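Long-range contact in Acarbose/maltose binding protein GacH (Streptomyces glaucescens, PDB 3K01), which binds acarbose and an acarbose homolog as an extracellular solute receptor of an ABC transporter, and probably also binds maltose: residues A179-W191 / K232-M245. Sequence-based numbering, arbitrary orientation. Where two conformers were deposited one is given.
Sequences ATGLYLRGDDPYW and KAAITDASDGWNNM
Leu182 and Tyr183 pair in parallel with Ala234 and Ile235, forming an edge of the mixed sheet in one lobe of this two-lobed solute-binding protein fold. Strand 180-183 lies between strand 254-259 and strand 234-235. The long connection to strand 234-235 ends in helix 216-230, which packs on Leu184 and Ala233. The backbone bond from Leu184 N to Ile235 O (2.9 Å) closes the short ladder. Beyond it Thr236 OG1 donates to Leu184 O at 2.7 Å.

Packing is tightest round the Tyr183 ring. With CG anti to the backbone N (chi1 -172°), the ring packs against the first turn of helix 241-251. Met245 CA sits over the middle of one face, 3.6 Å from the centroid, a CH-pi contact. Ile235 O lies over the rim of the opposite face. The hydroxyl donates to the anti lone pair of Asp237 OD2 at 2.6 Å, with ring and carboxylate nearly coplanar (22°). A water also donates to this hydroxyl, so two bonds fix it. The Met245 sulfur lies obliquely to both Tyr183 and Trp191, whose NE1 is bonded to Val258 O.

The Lys232 end and the exposed turn 238-240 are looser. Two waters link the Lys232 carbonyl to Thr180 OG1 and Gly181 N. Arg185 and Asp187 form a polar site with a bound water. Asp187 OD1 holds Arg185 NE in a salt bridge at 2.7 Å, and the water joins Arg185 NH2 and Trp242 N to OD2. Asp240, at the N-cap, makes no side-chain capping bond. Instead, Gly241 N donates to Asp187 OD2, at 2.9 Å and from above the carboxylate plane.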
loop_
_atom_site.group_PDB
_atom_site.type_symbol
_atom_site.label_atom_id
_atom_site.label_comp_id
_atom_site.label_asym_id
_atom_site.label_seq_id
_atom_site.Cartn_x
_atom_site.Cartn_y
_atom_site.Cartn_z
ATOM N N ALA A 179 -2.501 -20.558 21.970
ATOM C CA ALA A 179 -2.254 -19.297 21.258
ATOM C C ALA A 179 -3.546 -18.536 21.063
ATOM O O ALA A 179 -4.595 -19.135 20.904
ATOM C CB ALA A 179 -1.621 -19.583 19.921
ATOM N N THR A 180 -3.452 -17.214 21.068
ATOM C CA THR A 180 -4.573 -16.370 20.641
ATOM C C THR A 180 -4.680 -16.432 19.108
ATOM O O THR A 180 -3.665 -16.596 18.419
ATOM C CB THR A 180 -4.330 -14.937 21.136
ATOM O OG1 THR A 180 -4.472 -14.937 22.554
ATOM C CG2 THR A 180 -5.310 -13.930 20.556
ATOM N N GLY A 181 -5.888 -16.349 18.568
ATOM C CA GLY A 181 -6.013 -16.396 17.101
ATOM C C GLY A 181 -5.252 -15.317 16.360
ATOM O O GLY A 181 -4.458 -15.625 15.473
ATOM N N LEU A 182 -5.508 -14.060 16.727
ATOM C CA LEU A 182 -5.084 -12.929 15.911
ATOM C C LEU A 182 -4.399 -11.868 16.744
ATOM O O LEU A 182 -4.864 -11.518 17.838
ATOM C CB LEU A 182 -6.339 -12.314 15.270
ATOM C CG LEU A 182 -6.175 -11.072 14.385
ATOM C CD1 LEU A 182 -5.345 -11.358 13.124
ATOM C CD2 LEU A 182 -7.495 -10.437 14.004
ATOM N N TYR A 183 -3.326 -11.279 16.210
ATOM C CA TYR A 183 -2.858 -9.989 16.718
ATOM C C TYR A 183 -3.493 -8.910 15.888
ATOM O O TYR A 183 -3.268 -8.894 14.685
ATOM C CB TYR A 183 -1.327 -9.845 16.684
ATOM C CG TYR A 183 -0.915 -8.587 17.404
ATOM C CD1 TYR A 183 -0.555 -8.631 18.743
ATOM C CD2 TYR A 183 -0.981 -7.347 16.790
ATOM C CE1 TYR A 183 -0.237 -7.467 19.446
ATOM C CE2 TYR A 183 -0.641 -6.183 17.481
ATOM C CZ TYR A 183 -0.280 -6.264 18.778
ATOM O OH TYR A 183 0.022 -5.091 19.435
ATOM N N LEU A 184 -4.332 -8.065 16.505
ATOM C CA LEU A 184 -5.029 -6.999 15.796
ATOM C C LEU A 184 -4.233 -5.738 16.052
ATOM O O LEU A 184 -4.108 -5.297 17.207
ATOM C CB LEU A 184 -6.462 -6.894 16.329
ATOM C CG LEU A 184 -7.334 -5.823 15.647
ATOM C CD1 LEU A 184 -8.758 -6.267 15.596
ATOM C CD2 LEU A 184 -7.256 -4.486 16.367
ATOM N N ARG A 185 -3.651 -5.162 15.005
ATOM C CA ARG A 185 -2.851 -3.956 15.168
ATOM C C ARG A 185 -3.762 -2.793 15.544
ATOM O O ARG A 185 -4.640 -2.425 14.760
ATOM C CB ARG A 185 -2.106 -3.643 13.869
ATOM C CG ARG A 185 -1.343 -2.328 13.849
ATOM C CD ARG A 185 0.033 -2.563 14.360
ATOM N NE ARG A 185 0.946 -1.394 14.324
ATOM C CZ ARG A 185 1.707 -1.025 13.301
ATOM N NH1 ARG A 185 1.695 -1.693 12.155
ATOM N NH2 ARG A 185 2.511 0.024 13.442
ATOM N N GLY A 186 -3.533 -2.204 16.714
ATOM C CA GLY A 186 -4.472 -1.206 17.217
ATOM C C GLY A 186 -4.001 0.225 17.166
ATOM O O GLY A 186 -4.774 1.106 17.531
ATOM N N ASP A 187 -2.745 0.457 16.781
ATOM C CA ASP A 187 -2.155 1.785 16.935
ATOM C C ASP A 187 -1.794 2.404 15.601
ATOM O O ASP A 187 -1.114 3.445 15.589
ATOM C CB ASP A 187 -0.902 1.741 17.837
ATOM C CG ASP A 187 0.257 0.986 17.202
ATOM O OD1 ASP A 187 0.002 0.094 16.376
ATOM O OD2 ASP A 187 1.444 1.270 17.549
ATOM N N ASP A 188 -2.204 1.790 14.493
ATOM C CA ASP A 188 -1.859 2.328 13.176
ATOM C C ASP A 188 -3.112 2.250 12.292
ATOM O O ASP A 188 -3.671 1.172 12.104
ATOM C CB ASP A 188 -0.687 1.562 12.540
ATOM C CG ASP A 188 -0.228 2.200 11.253
ATOM O OD1 ASP A 188 -1.067 2.447 10.372
ATOM O OD2 ASP A 188 1.002 2.477 11.153
ATOM N N PRO A 189 -3.569 3.400 11.765
ATOM C CA PRO A 189 -4.881 3.457 11.133
ATOM C C PRO A 189 -4.942 2.693 9.813
ATOM O O PRO A 189 -6.023 2.332 9.385
ATOM C CB PRO A 189 -5.075 4.964 10.892
ATOM C CG PRO A 189 -3.719 5.498 10.797
ATOM C CD PRO A 189 -2.884 4.706 11.759
ATOM N N TYR A 190 -3.793 2.413 9.191
ATOM C CA TYR A 190 -3.835 1.661 7.930
ATOM C C TYR A 190 -4.446 0.270 8.162
ATOM O O TYR A 190 -5.113 -0.275 7.291
ATOM C CB TYR A 190 -2.415 1.570 7.400
ATOM C CG TYR A 190 -2.279 1.201 5.944
ATOM C CD1 TYR A 190 -2.808 2.022 4.941
ATOM C CD2 TYR A 190 -1.557 0.076 5.561
ATOM C CE1 TYR A 190 -2.616 1.740 3.619
ATOM C CE2 TYR A 190 -1.404 -0.235 4.207
ATOM C CZ TYR A 190 -1.909 0.635 3.266
ATOM O OH TYR A 190 -1.765 0.348 1.920
ATOM N N TRP A 191 -4.240 -0.263 9.378
ATOM C CA TRP A 191 -4.767 -1.566 9.752
ATOM C C TRP A 191 -6.239 -1.564 10.106
ATOM O O TRP A 191 -6.815 -2.634 10.281
ATOM C CB TRP A 191 -3.941 -2.175 10.895
ATOM C CG TRP A 191 -2.664 -2.913 10.427
ATOM C CD1 TRP A 191 -2.491 -4.273 10.410
ATOM C CD2 TRP A 191 -1.425 -2.350 9.956
ATOM N NE1 TRP A 191 -1.234 -4.578 9.949
ATOM C CE2 TRP A 191 -0.556 -3.429 9.652
ATOM C CE3 TRP A 191 -0.966 -1.043 9.749
ATOM C CZ2 TRP A 191 0.743 -3.235 9.152
ATOM C CZ3 TRP A 191 0.322 -0.847 9.254
ATOM C CH2 TRP A 191 1.161 -1.935 8.958
ATOM N N LYS A 232 -11.853 -12.263 22.825
ATOM C CA LYS A 232 -10.585 -12.977 22.998
ATOM C C LYS A 232 -10.057 -13.631 21.732
ATOM O O LYS A 232 -9.047 -14.347 21.802
ATOM C CB LYS A 232 -10.630 -13.990 24.159
ATOM C CG LYS A 232 -11.029 -13.330 25.490
ATOM C CD LYS A 232 -11.033 -14.337 26.631
ATOM C CE LYS A 232 -12.119 -15.354 26.432
ATOM N NZ LYS A 232 -11.887 -16.543 27.306
ATOM N N ALA A 233 -10.706 -13.387 20.602
ATOM C CA ALA A 233 -10.161 -13.845 19.325
ATOM C C ALA A 233 -8.842 -13.157 19.007
ATOM O O ALA A 233 -8.009 -13.719 18.297
ATOM C CB ALA A 233 -11.138 -13.604 18.213
ATOM N N ALA A 234 -8.684 -11.932 19.495
ATOM C CA ALA A 234 -7.522 -11.108 19.170
ATOM C C ALA A 234 -6.994 -10.428 20.392
ATOM O O ALA A 234 -7.735 -10.200 21.370
ATOM C CB ALA A 234 -7.871 -10.045 18.142
ATOM N N ILE A 235 -5.715 -10.067 20.328
ATOM C CA ILE A 235 -5.119 -9.173 21.311
ATOM C C ILE A 235 -4.561 -7.947 20.570
ATOM O O ILE A 235 -4.363 -7.964 19.357
ATOM C CB ILE A 235 -3.997 -9.850 22.132
ATOM C CG1 ILE A 235 -2.953 -10.496 21.208
ATOM C CG2 ILE A 235 -4.601 -10.852 23.122
ATOM C CD1 ILE A 235 -1.698 -10.995 21.941
ATOM N N THR A 236 -4.294 -6.887 21.321
ATOM C CA THR A 236 -3.812 -5.646 20.737
ATOM C C THR A 236 -3.017 -4.865 21.776
ATOM O O THR A 236 -2.898 -5.292 22.941
ATOM C CB THR A 236 -4.989 -4.804 20.183
ATOM O OG1 THR A 236 -4.454 -3.748 19.393
ATOM C CG2 THR A 236 -5.839 -4.224 21.312
ATOM N N ASP A 237 -2.436 -3.744 21.344
ATOM C CA ASP A 237 -1.649 -2.880 22.234
ATOM C C ASP A 237 -1.839 -1.450 21.773
ATOM O O ASP A 237 -1.881 -1.178 20.578
ATOM C CB ASP A 237 -0.150 -3.225 22.185
ATOM C CG ASP A 237 0.160 -4.569 22.776
ATOM O OD1 ASP A 237 0.260 -4.684 24.013
ATOM O OD2 ASP A 237 0.313 -5.521 21.978
ATOM N N ALA A 238 -1.862 -0.522 22.727
ATOM C CA ALA A 238 -2.010 0.893 22.394
ATOM C C ALA A 238 -0.722 1.551 21.968
ATOM O O ALA A 238 -0.715 2.632 21.388
ATOM C CB ALA A 238 -2.591 1.635 23.586
ATOM N N SER A 239 0.403 0.908 22.257
ATOM C CA SER A 239 1.718 1.464 21.942
ATOM C C SER A 239 2.602 0.378 21.353
ATOM O O SER A 239 2.352 -0.812 21.584
ATOM C CB SER A 239 2.367 2.044 23.204
ATOM O OG SER A 239 1.592 3.131 23.704
ATOM N N ASP A 240 3.637 0.792 20.633
ATOM C CA ASP A 240 4.660 -0.125 20.117
ATOM C C ASP A 240 4.013 -1.265 19.317
ATOM O O ASP A 240 4.456 -2.410 19.402
ATOM C CB ASP A 240 5.508 -0.653 21.298
ATOM C CG ASP A 240 6.880 -1.199 20.876
ATOM O OD1 ASP A 240 7.396 -0.841 19.823
ATOM O OD2 ASP A 240 7.422 -1.998 21.672
ATOM N N GLY A 241 2.970 -0.952 18.556
ATOM C CA GLY A 241 2.202 -2.010 17.888
ATOM C C GLY A 241 2.976 -2.803 16.884
ATOM O O GLY A 241 2.708 -4.006 16.738
ATOM N N TRP A 242 3.901 -2.179 16.159
ATOM C CA TRP A 242 4.699 -2.938 15.195
ATOM C C TRP A 242 5.506 -4.041 15.911
ATOM O O TRP A 242 5.446 -5.237 15.562
ATOM C CB TRP A 242 5.634 -2.008 14.403
ATOM C CG TRP A 242 6.519 -2.804 13.530
ATOM C CD1 TRP A 242 7.829 -3.130 13.751
ATOM C CD2 TRP A 242 6.121 -3.465 12.348
ATOM N NE1 TRP A 242 8.275 -3.959 12.745
ATOM C CE2 TRP A 242 7.240 -4.169 11.873
ATOM C CE3 TRP A 242 4.908 -3.521 11.632
ATOM C CZ2 TRP A 242 7.194 -4.927 10.675
ATOM C CZ3 TRP A 242 4.870 -4.264 10.468
ATOM C CH2 TRP A 242 6.009 -4.947 10.007
ATOM N N ASN A 243 6.286 -3.662 16.912
ATOM C CA ASN A 243 7.087 -4.653 17.617
ATOM C C ASN A 243 6.228 -5.638 18.339
ATOM O O ASN A 243 6.520 -6.838 18.357
ATOM C CB ASN A 243 8.062 -3.994 18.590
ATOM C CG ASN A 243 9.200 -3.292 17.904
ATOM O OD1 ASN A 243 9.529 -2.148 18.246
ATOM N ND2 ASN A 243 9.828 -3.958 16.970
ATOM N N ASN A 244 5.153 -5.178 18.955
ATOM C CA ASN A 244 4.300 -6.103 19.677
ATOM C C ASN A 244 3.682 -7.140 18.721
ATOM O O ASN A 244 3.604 -8.334 19.034
ATOM C CB ASN A 244 3.192 -5.354 20.449
ATOM C CG ASN A 244 3.679 -4.740 21.754
ATOM O OD1 ASN A 244 3.330 -3.592 22.096
ATOM N ND2 ASN A 244 4.462 -5.473 22.486
ATOM N N MET A 245 3.240 -6.684 17.563
ATOM C CA MET A 245 2.645 -7.585 16.593
ATOM C C MET A 245 3.674 -8.585 16.064
ATOM O O MET A 245 3.414 -9.788 16.075
ATOM C CB MET A 245 2.101 -6.769 15.435
ATOM C CG MET A 245 1.495 -7.624 14.357
ATOM S SD MET A 245 0.485 -6.724 13.189
ATOM C CE MET A 245 1.709 -5.572 12.574
HETATM O O HOH W 1 -6.948 -14.535 23.618
HETATM O O HOH W 2 -8.150 -16.605 20.354
HETATM O O HOH W 3 -1.280 -2.755 18.336
HETATM O O HOH W 4 3.660 0.750 16.086
#